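Local structure of 2-dehydropantoate 2-reductase (Enterococcus faecium DO, 5X20) at residues K79-E84 / L271-Y276; D30-H35 / A131-P136; I124-W129 / H181-R186; V71-L76 / D97-C102. The protein probably catalyses the NADPH-dependent reduction of 2-dehydropantoate (ketopantoate) to (R)-pantoate, a step of pantothenate biosynthesis, and binds a nicotinamide adenine dinucleotide cofactor. All blocks are in the same frame, centred on the assembly; numbering follows the deposited sequence.

Interaction 1: residues K79-E84 / L271-Y276. With NAD (nicotinamide-adenine-dinucleotide), chain G.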
# COMPACT_ATOMS: atom_id res chain seq x y z
N LYS A 79 -8.65 -19.24 11.10
CA LYS A 79 -7.74 -18.11 10.85
C LYS A 79 -7.07 -17.82 12.16
O LYS A 79 -7.61 -18.13 13.24
CB LYS A 79 -8.51 -16.87 10.41
CG LYS A 79 -9.02 -16.94 8.97
CD LYS A 79 -7.94 -16.50 8.03
CE LYS A 79 -8.06 -16.89 6.56
NZ LYS A 79 -9.36 -16.51 5.95
N ALA A 80 -5.89 -17.22 12.08
CA ALA A 80 -5.08 -17.01 13.26
C ALA A 80 -5.87 -16.31 14.36
O ALA A 80 -5.66 -16.62 15.54
CB ALA A 80 -3.81 -16.22 12.91
N MET A 81 -6.70 -15.32 14.02
CA MET A 81 -7.37 -14.54 15.08
C MET A 81 -8.47 -15.26 15.81
O MET A 81 -8.91 -14.85 16.88
CB MET A 81 -7.73 -13.09 14.68
CG MET A 81 -8.19 -12.90 13.25
SD MET A 81 -6.86 -12.99 12.04
CE MET A 81 -7.82 -12.99 10.52
N GLN A 82 -8.89 -16.38 15.23
CA GLN A 82 -9.92 -17.18 15.86
C GLN A 82 -9.32 -18.33 16.69
O GLN A 82 -10.03 -19.01 17.37
CB GLN A 82 -10.85 -17.77 14.80
CG GLN A 82 -11.48 -16.81 13.83
CD GLN A 82 -11.93 -17.52 12.56
OE1 GLN A 82 -11.18 -18.31 12.00
NE2 GLN A 82 -13.17 -17.26 12.11
N LEU A 83 -8.02 -18.54 16.63
CA LEU A 83 -7.41 -19.73 17.20
C LEU A 83 -7.59 -19.87 18.71
O LEU A 83 -7.93 -20.93 19.18
CB LEU A 83 -5.93 -19.76 16.86
CG LEU A 83 -5.17 -20.93 17.40
CD1 LEU A 83 -5.67 -22.23 16.83
CD2 LEU A 83 -3.69 -20.79 17.06
N GLU A 84 -7.34 -18.80 19.45
CA GLU A 84 -7.45 -18.86 20.88
C GLU A 84 -8.89 -19.20 21.34
O GLU A 84 -9.10 -20.07 22.17
CB GLU A 84 -6.98 -17.55 21.50
CG GLU A 84 -7.06 -17.55 23.02
CD GLU A 84 -6.19 -16.52 23.71
OE1 GLU A 84 -6.42 -15.32 23.43
OE2 GLU A 84 -5.37 -16.91 24.61
N LEU A 271 -11.29 -9.26 8.42
CA LEU A 271 -9.98 -8.99 8.96
C LEU A 271 -8.94 -10.02 8.45
O LEU A 271 -9.27 -11.15 8.22
CB LEU A 271 -9.98 -9.00 10.48
CG LEU A 271 -10.62 -7.82 11.18
CD1 LEU A 271 -10.75 -8.10 12.68
CD2 LEU A 271 -9.84 -6.51 10.92
N THR A 272 -7.72 -9.57 8.30
CA THR A 272 -6.63 -10.40 7.81
C THR A 272 -5.73 -10.92 8.95
O THR A 272 -5.78 -10.45 10.08
CB THR A 272 -5.70 -9.61 6.87
OG1 THR A 272 -4.91 -8.69 7.64
CG2 THR A 272 -6.52 -8.84 5.81
N GLU A 273 -4.90 -11.85 8.57
CA GLU A 273 -3.90 -12.45 9.44
C GLU A 273 -2.54 -11.69 9.47
O GLU A 273 -1.51 -12.25 9.91
CB GLU A 273 -3.66 -13.84 8.92
CG GLU A 273 -4.81 -14.80 9.20
CD GLU A 273 -4.48 -16.23 8.69
OE1 GLU A 273 -4.02 -16.34 7.52
OE2 GLU A 273 -4.63 -17.18 9.50
N ILE A 274 -2.54 -10.44 9.04
CA ILE A 274 -1.30 -9.70 8.89
C ILE A 274 -0.42 -9.62 10.17
O ILE A 274 0.78 -9.71 10.07
CB ILE A 274 -1.58 -8.29 8.31
CG1 ILE A 274 -0.29 -7.64 7.81
CG2 ILE A 274 -2.24 -7.38 9.33
CD1 ILE A 274 0.26 -8.23 6.52
N ASP A 275 -1.03 -9.49 11.34
CA ASP A 275 -0.26 -9.43 12.59
C ASP A 275 0.54 -10.69 12.87
O ASP A 275 1.46 -10.65 13.66
CB ASP A 275 -1.17 -9.11 13.80
CG ASP A 275 -1.76 -7.76 13.69
OD1 ASP A 275 -1.09 -6.83 13.23
OD2 ASP A 275 -2.92 -7.57 14.04
N TYR A 276 0.13 -11.80 12.27
CA TYR A 276 0.78 -13.06 12.48
C TYR A 276 1.83 -13.38 11.42
O TYR A 276 2.46 -14.45 11.46
CB TYR A 276 -0.25 -14.16 12.50
CG TYR A 276 -1.23 -13.97 13.63
CD1 TYR A 276 -2.33 -13.15 13.47
CD2 TYR A 276 -1.03 -14.56 14.88
CE1 TYR A 276 -3.21 -12.94 14.50
CE2 TYR A 276 -1.92 -14.38 15.92
CZ TYR A 276 -3.00 -13.58 15.72
OH TYR A 276 -3.93 -13.41 16.70
PA NAD G . -11.49 -19.50 6.16
O1A NAD G . -11.62 -18.03 6.39
O2A NAD G . -12.16 -20.17 4.96
O5B NAD G . -12.10 -20.24 7.44
C5B NAD G . -11.69 -19.90 8.74
C4B NAD G . -12.86 -19.90 9.71
O4B NAD G . -13.57 -18.72 9.46
C3B NAD G . -13.85 -21.05 9.52
O3B NAD G . -14.36 -21.40 10.77
C2B NAD G . -14.93 -20.43 8.70
O2B NAD G . -16.21 -21.04 8.77
C1B NAD G . -14.92 -19.05 9.31
N9A NAD G . -15.53 -18.12 8.37
C8A NAD G . -15.24 -18.00 7.08
N7A NAD G . -16.02 -17.08 6.52
C5A NAD G . -16.83 -16.61 7.47
C6A NAD G . -17.91 -15.62 7.53
N6A NAD G . -18.28 -14.90 6.44
N1A NAD G . -18.49 -15.47 8.72
C2A NAD G . -18.12 -16.14 9.82
N3A NAD G . -17.17 -17.09 9.85
C4A NAD G . -16.51 -17.33 8.70
O3 NAD G . -9.92 -19.73 6.21
PN NAD G . -9.04 -20.83 5.44
O1N NAD G . -8.83 -20.24 4.03
O2N NAD G . -9.51 -22.24 5.59
O5D NAD G . -7.64 -20.59 6.17
C5D NAD G . -7.33 -21.32 7.35
C4D NAD G . -5.82 -21.32 7.62
O4D NAD G . -5.16 -21.99 6.53
C3D NAD G . -5.34 -19.88 7.62
O3D NAD G . -4.33 -19.66 8.58
C2D NAD G . -4.81 -19.68 6.20
O2D NAD G . -3.83 -18.64 6.09
C1D NAD G . -4.26 -21.06 5.91
N1N NAD G . -4.10 -21.41 4.51
C2N NAD G . -5.12 -21.18 3.65
C3N NAD G . -4.96 -21.48 2.29
C7N NAD G . -6.07 -21.32 1.28
O7N NAD G . -5.85 -21.62 0.11
N7N NAD G . -7.32 -21.01 1.64
C4N NAD G . -3.75 -22.09 1.89
C5N NAD G . -2.73 -22.37 2.84
C6N NAD G . -2.92 -22.06 4.15
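The cleft between the N-terminal Rossmann-type region and the C-terminal helical region holds the dinucleotide, and here E273 reaches across it to K79 and A80. The loop before helix 83-90 supplies one wall. The turn before helix 278-288 supplies the other. The backbone N of A80 donates to OE2 of E273 at 2.9 Å, on the anti lone pair of that oxygen. The same OE2 accepts O3D of NAD at 2.7 Å, and OE1 of E273 accepts O2D of NAD, also at 2.7 Å. One carboxylate therefore clasps both hydroxyls of the nicotinamide ribose. E273 is extended beyond CG, which carries its carboxylate over to the sugar. K79 crosses it at about a right angle, with its CD 3.5 Å from CD of E273. The K79 chain bends at chi2 (-85°) and again at chi4, and NZ turns to the pyrophosphate, 2.8 Å from O1A of NAD. D264 forms a salt bridge with the same NZ. Beside this polar group, CB of A80 sits over the centre of one face of the Y276 ring in a CH-pi contact. The methyl CE of M81 lies 3.3 Å from the backbone O of L271, and its sulfur approaches Y276 obliquely. On the cofactor side, NE2 of Q82 donates to O4B of NAD, while its OE1 accepts the backbone N of K79. The lysine sits between the D264 carboxylate and the pyrophosphate and probably offsets part of the phosphate charge. OE2 of E273 is gripped by two donors, which hold the carboxylate in position for the ribose.

Interaction 2: residues D30-H35 / A131-P136. With NAD (nicotinamide-adenine-dinucleotide), chain G.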
# COMPACT_ATOMS: atom_id res chain seq x y z
N ASP A 30 -16.96 -25.60 14.09
CA ASP A 30 -16.91 -24.31 13.46
C ASP A 30 -17.69 -23.29 14.24
O ASP A 30 -18.55 -23.64 15.04
CB ASP A 30 -17.44 -24.35 12.03
CG ASP A 30 -16.81 -23.29 11.15
OD1 ASP A 30 -15.65 -23.50 10.76
OD2 ASP A 30 -17.45 -22.23 10.89
N GLY A 31 -17.36 -22.03 14.02
CA GLY A 31 -17.99 -20.94 14.73
C GLY A 31 -18.98 -20.17 13.89
O GLY A 31 -19.58 -19.25 14.38
N TRP A 32 -19.12 -20.47 12.61
CA TRP A 32 -20.00 -19.70 11.76
C TRP A 32 -21.36 -20.40 11.68
O TRP A 32 -21.52 -21.44 11.01
CB TRP A 32 -19.37 -19.59 10.36
CG TRP A 32 -20.11 -18.77 9.35
CD1 TRP A 32 -21.13 -17.89 9.59
CD2 TRP A 32 -19.85 -18.71 7.94
NE1 TRP A 32 -21.53 -17.31 8.44
CE2 TRP A 32 -20.78 -17.79 7.40
CE3 TRP A 32 -18.93 -19.34 7.08
CZ2 TRP A 32 -20.82 -17.47 6.04
CZ3 TRP A 32 -18.99 -19.05 5.74
CH2 TRP A 32 -19.93 -18.11 5.23
N ALA A 33 -22.34 -19.85 12.40
CA ALA A 33 -23.65 -20.52 12.61
C ALA A 33 -24.38 -20.86 11.31
O ALA A 33 -24.82 -21.97 11.13
CB ALA A 33 -24.56 -19.68 13.49
N GLU A 34 -24.40 -19.93 10.37
CA GLU A 34 -25.05 -20.18 9.08
C GLU A 34 -24.37 -21.34 8.34
O GLU A 34 -25.02 -22.15 7.70
CB GLU A 34 -25.00 -18.89 8.25
CG GLU A 34 -26.14 -18.78 7.26
CD GLU A 34 -25.96 -17.66 6.23
OE1 GLU A 34 -25.17 -16.72 6.46
OE2 GLU A 34 -26.67 -17.70 5.19
N HIS A 35 -23.05 -21.43 8.45
CA HIS A 35 -22.26 -22.45 7.77
C HIS A 35 -22.56 -23.81 8.39
O HIS A 35 -22.77 -24.81 7.66
CB HIS A 35 -20.79 -22.06 7.93
CG HIS A 35 -19.79 -22.99 7.29
ND1 HIS A 35 -19.78 -23.22 5.94
CD2 HIS A 35 -18.72 -23.62 7.79
CE1 HIS A 35 -18.78 -24.04 5.64
NE2 HIS A 35 -18.12 -24.29 6.75
N ALA A 131 -7.63 -23.65 -1.00
CA ALA A 131 -9.04 -23.90 -0.95
C ALA A 131 -9.79 -22.59 -0.94
O ALA A 131 -9.26 -21.58 -0.53
CB ALA A 131 -9.39 -24.71 0.30
N GLY A 132 -11.04 -22.60 -1.35
CA GLY A 132 -11.89 -21.44 -1.31
C GLY A 132 -13.22 -21.74 -0.68
O GLY A 132 -13.84 -22.78 -0.93
N LEU A 133 -13.68 -20.82 0.15
CA LEU A 133 -14.98 -20.93 0.75
C LEU A 133 -15.86 -20.00 -0.03
O LEU A 133 -15.68 -18.80 0.04
CB LEU A 133 -14.90 -20.51 2.20
CG LEU A 133 -16.03 -20.83 3.15
CD1 LEU A 133 -16.30 -22.33 3.20
CD2 LEU A 133 -15.70 -20.34 4.57
N GLU A 134 -16.83 -20.55 -0.76
CA GLU A 134 -17.72 -19.73 -1.63
C GLU A 134 -18.94 -19.17 -0.92
O GLU A 134 -19.42 -18.12 -1.25
CB GLU A 134 -18.14 -20.57 -2.84
CG GLU A 134 -16.93 -21.04 -3.66
CD GLU A 134 -15.97 -19.90 -4.05
OE1 GLU A 134 -16.42 -18.99 -4.79
OE2 GLU A 134 -14.76 -19.90 -3.64
N GLY A 135 -19.39 -19.85 0.12
CA GLY A 135 -20.48 -19.36 0.95
C GLY A 135 -20.73 -20.43 1.97
O GLY A 135 -20.00 -21.43 2.02
N PRO A 136 -21.74 -20.26 2.78
CA PRO A 136 -22.00 -21.29 3.75
C PRO A 136 -22.23 -22.67 3.10
O PRO A 136 -23.02 -22.81 2.15
CB PRO A 136 -23.26 -20.83 4.46
CG PRO A 136 -23.58 -19.47 3.96
CD PRO A 136 -22.72 -19.17 2.78
PA NAD G . -11.49 -19.50 6.16
O1A NAD G . -11.62 -18.03 6.39
O2A NAD G . -12.16 -20.17 4.96
O5B NAD G . -12.10 -20.24 7.44
C5B NAD G . -11.69 -19.90 8.74
C4B NAD G . -12.86 -19.90 9.71
O4B NAD G . -13.57 -18.72 9.46
C3B NAD G . -13.85 -21.05 9.52
O3B NAD G . -14.36 -21.40 10.77
C2B NAD G . -14.93 -20.43 8.70
O2B NAD G . -16.21 -21.04 8.77
C1B NAD G . -14.92 -19.05 9.31
N9A NAD G . -15.53 -18.12 8.37
C8A NAD G . -15.24 -18.00 7.08
N7A NAD G . -16.02 -17.08 6.52
C5A NAD G . -16.83 -16.61 7.47
C6A NAD G . -17.91 -15.62 7.53
N6A NAD G . -18.28 -14.90 6.44
N1A NAD G . -18.49 -15.47 8.72
C2A NAD G . -18.12 -16.14 9.82
N3A NAD G . -17.17 -17.09 9.85
C4A NAD G . -16.51 -17.33 8.70
O3 NAD G . -9.92 -19.73 6.21
PN NAD G . -9.04 -20.83 5.44
O1N NAD G . -8.83 -20.24 4.03
O2N NAD G . -9.51 -22.24 5.59
O5D NAD G . -7.64 -20.59 6.17
C5D NAD G . -7.33 -21.32 7.35
C4D NAD G . -5.82 -21.32 7.62
O4D NAD G . -5.16 -21.99 6.53
C3D NAD G . -5.34 -19.88 7.62
O3D NAD G . -4.33 -19.66 8.58
C2D NAD G . -4.81 -19.68 6.20
O2D NAD G . -3.83 -18.64 6.09
C1D NAD G . -4.26 -21.06 5.91
N1N NAD G . -4.10 -21.41 4.51
C2N NAD G . -5.12 -21.18 3.65
C3N NAD G . -4.96 -21.48 2.29
C7N NAD G . -6.07 -21.32 1.28
O7N NAD G . -5.85 -21.62 0.11
N7N NAD G . -7.32 -21.01 1.64
C4N NAD G . -3.75 -22.09 1.89
C5N NAD G . -2.73 -22.37 2.84
C6N NAD G . -2.92 -22.06 4.15
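The indole of W32 has CD2 of L133 at its edge, near its plane and 3.7 Å from CZ3, the adenine of NAD over one face and CB of H35 over the other. C6A of NAD is 3.5 Å above the indole plane, over its centre, while CB of H35 is offset toward the rim. The pyrrolidine of P136 meets the same end of the indole, with its CD 3.9 Å from CH2 of W32. The imidazole of H35 has CA of P136 at its edge, in plane, and CD1 of L133 approaches obliquely near CE1. W32 holds CG anti to its own N (chi1 -177°), which lays the indole along the adenine. L133 bridges protein and cofactor, since its CD2 also lies 3.5 Å from C8A of NAD. On the outer side, the carboxylate of E34 rests against CG of P136. No hydrogen bond joins the two segments; they meet by packing and through shared NAD. D30 takes both hydroxyls of the adenine ribose, and its OD2 receives O2B of NAD at 2.7 Å. That OD2 also accepts the backbone N of W32, forming an Asx turn. At the far end, A131 pairs with the nicotinamide carboxamide: its N donates to O7N of NAD at 2.9 Å and its O accepts N7N. H35 is tied through ND1 to the N of G137 and through NE2 to the O of A8. The contact thus joins the start of helix 33-42 to edge strand 132-135, with helix 10-21 touching L133 and A131.

Interaction 3: residues I124-W129 / H181-R186. With AOT (2-oxidanylidene-2-phenylazanyl-ethanoic acid), chain H; SO4 (sulfate ion), chain O.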
# COMPACT_ATOMS: atom_id res chain seq x y z
N ILE A 124 3.10 -29.23 14.68
CA ILE A 124 2.94 -28.05 13.89
C ILE A 124 3.57 -28.18 12.52
O ILE A 124 4.53 -28.91 12.32
CB ILE A 124 3.57 -26.77 14.48
CG1 ILE A 124 4.95 -27.06 14.91
CG2 ILE A 124 2.75 -26.31 15.65
CD1 ILE A 124 5.87 -25.88 14.83
N GLY A 125 3.03 -27.38 11.61
CA GLY A 125 3.53 -27.30 10.28
C GLY A 125 2.84 -26.26 9.43
O GLY A 125 2.21 -25.34 9.95
N ASN A 126 2.91 -26.47 8.12
CA ASN A 126 2.25 -25.65 7.17
C ASN A 126 1.90 -26.50 5.97
O ASN A 126 2.18 -27.70 5.93
CB ASN A 126 3.12 -24.47 6.76
CG ASN A 126 4.45 -24.87 6.20
OD1 ASN A 126 4.56 -25.79 5.45
ND2 ASN A 126 5.46 -24.19 6.58
N THR A 127 1.20 -25.89 5.03
CA THR A 127 0.69 -26.62 3.93
C THR A 127 0.74 -25.76 2.67
O THR A 127 0.65 -24.55 2.74
CB THR A 127 -0.75 -27.09 4.22
OG1 THR A 127 -1.22 -27.87 3.13
CG2 THR A 127 -1.70 -25.91 4.43
N MET A 128 0.83 -26.43 1.54
CA MET A 128 0.77 -25.81 0.22
C MET A 128 -0.52 -26.16 -0.50
O MET A 128 -0.70 -25.79 -1.60
CB MET A 128 1.94 -26.29 -0.62
CG MET A 128 3.34 -26.00 -0.08
SD MET A 128 3.71 -24.25 -0.01
CE MET A 128 4.36 -24.01 -1.68
N TRP A 129 -1.44 -26.85 0.16
CA TRP A 129 -2.77 -27.01 -0.39
C TRP A 129 -3.46 -25.63 -0.43
O TRP A 129 -3.06 -24.70 0.31
CB TRP A 129 -3.60 -27.91 0.47
CG TRP A 129 -3.23 -29.34 0.27
CD1 TRP A 129 -2.50 -30.14 1.13
CD2 TRP A 129 -3.54 -30.17 -0.88
NE1 TRP A 129 -2.36 -31.40 0.60
CE2 TRP A 129 -2.96 -31.48 -0.61
CE3 TRP A 129 -4.23 -29.97 -2.07
CZ2 TRP A 129 -3.07 -32.53 -1.50
CZ3 TRP A 129 -4.34 -31.04 -2.96
CH2 TRP A 129 -3.77 -32.28 -2.68
N HIS A 181 10.71 -25.16 11.89
CA HIS A 181 10.79 -23.71 12.07
C HIS A 181 11.34 -23.03 10.85
O HIS A 181 10.84 -21.98 10.45
CB HIS A 181 11.56 -23.35 13.36
CG HIS A 181 10.87 -23.83 14.60
ND1 HIS A 181 9.57 -23.48 14.92
CD2 HIS A 181 11.25 -24.73 15.53
CE1 HIS A 181 9.21 -24.09 16.04
NE2 HIS A 181 10.20 -24.89 16.41
N TYR A 182 12.31 -23.67 10.19
CA TYR A 182 12.85 -23.18 8.90
C TYR A 182 11.74 -23.19 7.88
O TYR A 182 11.46 -22.20 7.20
CB TYR A 182 13.99 -24.10 8.42
CG TYR A 182 14.65 -23.60 7.18
CD1 TYR A 182 14.04 -23.75 5.92
CD2 TYR A 182 15.88 -22.95 7.24
CE1 TYR A 182 14.64 -23.26 4.77
CE2 TYR A 182 16.51 -22.48 6.08
CZ TYR A 182 15.88 -22.60 4.86
OH TYR A 182 16.50 -22.09 3.76
N SER A 183 11.05 -24.30 7.82
CA SER A 183 9.95 -24.44 6.89
C SER A 183 8.79 -23.43 7.11
O SER A 183 8.23 -22.92 6.17
CB SER A 183 9.44 -25.86 6.98
OG SER A 183 8.31 -25.95 6.15
N ILE A 184 8.46 -23.13 8.37
CA ILE A 184 7.41 -22.14 8.69
C ILE A 184 7.86 -20.74 8.29
O ILE A 184 7.12 -20.01 7.72
CB ILE A 184 7.00 -22.26 10.19
CG1 ILE A 184 6.09 -23.46 10.34
CG2 ILE A 184 6.26 -21.02 10.67
CD1 ILE A 184 6.04 -24.10 11.72
N TYR A 185 9.09 -20.39 8.56
CA TYR A 185 9.58 -19.08 8.16
C TYR A 185 9.60 -18.91 6.67
O TYR A 185 9.32 -17.83 6.15
CB TYR A 185 11.02 -18.85 8.69
CG TYR A 185 11.02 -18.14 10.02
CD1 TYR A 185 10.65 -16.82 10.11
CD2 TYR A 185 11.41 -18.80 11.20
CE1 TYR A 185 10.68 -16.14 11.31
CE2 TYR A 185 11.43 -18.14 12.42
CZ TYR A 185 11.04 -16.81 12.47
OH TYR A 185 11.10 -16.11 13.63
N ARG A 186 9.96 -19.99 5.96
CA ARG A 186 10.09 -19.92 4.55
C ARG A 186 8.74 -19.68 3.91
O ARG A 186 8.60 -18.89 2.98
CB ARG A 186 10.76 -21.19 4.02
CG ARG A 186 10.81 -21.30 2.51
CD ARG A 186 11.73 -22.45 2.16
NE ARG A 186 11.85 -22.68 0.72
CZ ARG A 186 11.02 -23.47 0.02
NH1 ARG A 186 10.02 -24.09 0.60
NH2 ARG A 186 11.20 -23.63 -1.30
C1 AOT H . -0.34 -20.23 -0.97
N1 AOT H . -1.20 -19.40 -0.43
O1 AOT H . -0.78 -19.89 1.68
C2 AOT H . 0.80 -19.72 -1.53
O2 AOT H . -2.85 -17.67 0.24
O3 AOT H . -2.70 -17.96 2.26
C8 AOT H . -2.37 -18.27 1.14
C7 AOT H . -1.38 -19.29 0.84
C4 AOT H . 1.71 -20.58 -2.11
C6 AOT H . 1.49 -21.93 -2.16
C5 AOT H . 0.36 -22.43 -1.58
C3 AOT H . -0.56 -21.59 -0.99
S SO4 O . 8.12 -26.33 -1.96
O1 SO4 O . 7.19 -25.89 -3.05
O2 SO4 O . 8.00 -27.81 -1.82
O3 SO4 O . 9.49 -25.88 -2.30
O4 SO4 O . 7.70 -25.70 -0.67
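I124 and I184 meet where a strand of the Rossmann-type sheet, 122-127, packs against the first turns of helix 180-201. The helix belongs to the C-terminal family region, so the contact joins the two halves of the reductase. The axes of strand 124-127 and helix 181-186 approach to 8.0 Å, with 38° between their directions. The apolar part is small. CD1 of I124 touches CD1 of I184 at 3.6 Å, the two side chains crossing at about a right angle. CG1 of I124 lies between the backbone N and the carbonyl carbon (chi1 48°), and CD1 extends from it toward the helix. CE1 of H181 comes to 4.0 Å from the same CD1 of I124, at an oblique approach to the imidazole. The polar part centres on N126, a buried residue. Its ND2 makes two weak hydrogen bonds to S183, one to the backbone O at 3.1 Å and a longer one to OG. The first is well bent, at 124°. S183 OG has a further weak hydrogen bond to E148, on the neighbouring strand 147-151. OG1 of T127 accepts the backbone N of W129, an ST turn at the end of the strand. The ligand contacts lie farther out. M128 brings its CE to 3.6 Å from C6 of the bound phenylamino-oxoacetate, so it lines the phenyl end of that molecule. R186 forms a salt bridge with E240 and meets a sulfate, probably from the crystallisation liquor, at the guanidinium edge: NH2 donates to O3 of the sulfate at 3.0 Å.

Interaction 4: residues V71-L76 / D97-C102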
# COMPACT_ATOMS: atom_id res chain seq x y z
N VAL A 71 -12.04 -37.25 20.53
CA VAL A 71 -11.41 -37.64 19.30
C VAL A 71 -9.95 -38.00 19.56
O VAL A 71 -9.43 -37.68 20.58
CB VAL A 71 -11.45 -36.50 18.22
CG1 VAL A 71 -12.89 -36.12 17.88
CG2 VAL A 71 -10.67 -35.28 18.68
N ASP A 72 -9.30 -38.60 18.57
CA ASP A 72 -7.87 -38.89 18.65
C ASP A 72 -6.96 -37.78 18.10
O ASP A 72 -5.77 -37.73 18.45
CB ASP A 72 -7.58 -40.14 17.81
CG ASP A 72 -8.46 -41.33 18.22
OD1 ASP A 72 -8.47 -41.61 19.45
OD2 ASP A 72 -9.14 -41.90 17.31
N LEU A 73 -7.49 -36.99 17.15
CA LEU A 73 -6.68 -36.03 16.41
C LEU A 73 -7.53 -34.81 16.16
O LEU A 73 -8.64 -34.94 15.64
CB LEU A 73 -6.17 -36.59 15.06
CG LEU A 73 -5.51 -35.56 14.12
CD1 LEU A 73 -4.24 -34.97 14.74
CD2 LEU A 73 -5.22 -36.13 12.75
N ILE A 74 -7.03 -33.66 16.58
CA ILE A 74 -7.62 -32.35 16.27
C ILE A 74 -6.70 -31.60 15.32
O ILE A 74 -5.51 -31.46 15.57
CB ILE A 74 -7.78 -31.49 17.51
CG1 ILE A 74 -8.64 -32.22 18.53
CG2 ILE A 74 -8.41 -30.16 17.13
CD1 ILE A 74 -8.75 -31.51 19.90
N ILE A 75 -7.26 -31.20 14.18
CA ILE A 75 -6.52 -30.43 13.18
C ILE A 75 -7.04 -29.02 13.19
O ILE A 75 -8.21 -28.78 12.92
CB ILE A 75 -6.66 -30.98 11.78
CG1 ILE A 75 -6.16 -32.42 11.76
CG2 ILE A 75 -5.85 -30.12 10.82
CD1 ILE A 75 -6.22 -33.10 10.39
N LEU A 76 -6.19 -28.07 13.56
CA LEU A 76 -6.62 -26.69 13.67
C LEU A 76 -6.52 -26.06 12.33
O LEU A 76 -5.46 -26.18 11.70
CB LEU A 76 -5.77 -25.93 14.67
CG LEU A 76 -5.74 -26.47 16.09
CD1 LEU A 76 -4.48 -26.01 16.81
CD2 LEU A 76 -6.98 -26.06 16.91
N ASP A 97 -4.27 -38.31 25.30
CA ASP A 97 -3.59 -38.85 24.17
C ASP A 97 -3.92 -38.13 22.89
O ASP A 97 -3.40 -38.50 21.86
CB ASP A 97 -3.97 -40.33 24.01
CG ASP A 97 -3.26 -41.21 25.03
OD1 ASP A 97 -2.11 -40.91 25.41
OD2 ASP A 97 -3.87 -42.21 25.45
N THR A 98 -4.77 -37.10 22.93
CA THR A 98 -5.18 -36.46 21.69
C THR A 98 -4.04 -35.70 21.02
O THR A 98 -3.47 -34.80 21.60
CB THR A 98 -6.34 -35.47 21.92
OG1 THR A 98 -7.21 -36.06 22.87
CG2 THR A 98 -7.07 -35.21 20.62
N GLU A 99 -3.72 -36.08 19.79
CA GLU A 99 -2.80 -35.30 18.98
C GLU A 99 -3.48 -33.98 18.49
O GLU A 99 -4.67 -33.98 18.10
CB GLU A 99 -2.31 -36.14 17.82
CG GLU A 99 -1.51 -37.35 18.28
CD GLU A 99 -0.93 -38.14 17.12
OE1 GLU A 99 -1.35 -37.88 15.96
OE2 GLU A 99 -0.05 -38.99 17.36
N VAL A 100 -2.76 -32.88 18.58
CA VAL A 100 -3.24 -31.59 18.09
C VAL A 100 -2.28 -31.06 17.03
O VAL A 100 -1.11 -30.82 17.29
CB VAL A 100 -3.37 -30.58 19.23
CG1 VAL A 100 -3.91 -29.26 18.72
CG2 VAL A 100 -4.30 -31.12 20.32
N LEU A 101 -2.79 -30.92 15.81
CA LEU A 101 -1.96 -30.48 14.69
C LEU A 101 -2.39 -29.11 14.22
O LEU A 101 -3.57 -28.88 13.89
CB LEU A 101 -2.09 -31.49 13.54
CG LEU A 101 -1.43 -31.12 12.22
CD1 LEU A 101 0.09 -31.07 12.32
CD2 LEU A 101 -1.83 -32.12 11.14
N CYS A 102 -1.42 -28.23 14.11
CA CYS A 102 -1.66 -26.87 13.64
C CYS A 102 -0.97 -26.70 12.29
O CYS A 102 0.24 -26.80 12.21
CB CYS A 102 -1.07 -25.85 14.62
SG CYS A 102 -1.23 -24.16 14.06
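L73 and E99 begin a parallel beta ladder that continues through I74 with V100, I75 with L101 and L76 with C102. The backbone is the tight part. The N of I74 donates to O of E99, the N of L101 to O of I74, and the N of L76 to O of L101, each at 2.8 Å. All three are nearly straight, at 170° or more. The side chains pack on both faces of the sheet. On one, CD1 of L76 touches CG1 of V100 at 3.8 Å and lies near CB of C102. On the other, CD1 of L73 sits 3.8 Å from CB of E99, and L101 lies beside I75. The start of the pair is looser. There the N of E99 donates to O of D72 at 3.0 Å, and the donor is tilted 30° from the carbonyl plane. T98 turns CG2 against the backbone O of V71. D72 and D97 are exposed, and D97 is poorly ordered. Helix 83-90 connects the two strands in a beta-alpha-beta unit of the Rossmann-type fold. Strand 2-6 pairs with 73-76 on its other side, helix 157-168 covers L73, E99 and L101, and helix 109-113 covers L76 and C102.

How the interactions relate
Interactions 1 and 2 hold the same NAD. Their centres are 16 Å apart and their nearest atoms about 7 Å, so they are linked through the cofactor. Interaction 1 takes the nicotinamide ribose and pyrophosphate and reaches the adenine ribose through Q82, while interaction 2 takes the adenine end and, through A131, the carboxamide. Interaction 4 lies in the large sheet: CD1 of L76 meets CD1 of L83 of interaction 1 at 4.0 Å. Interaction 3 adjoins interaction 4 in that sheet, where N of G125 and O of C102 are 2.9 Å apart, a probable hydrogen bond. The chain from interaction 3 leads, one residue on, into 131-136 of interaction 2.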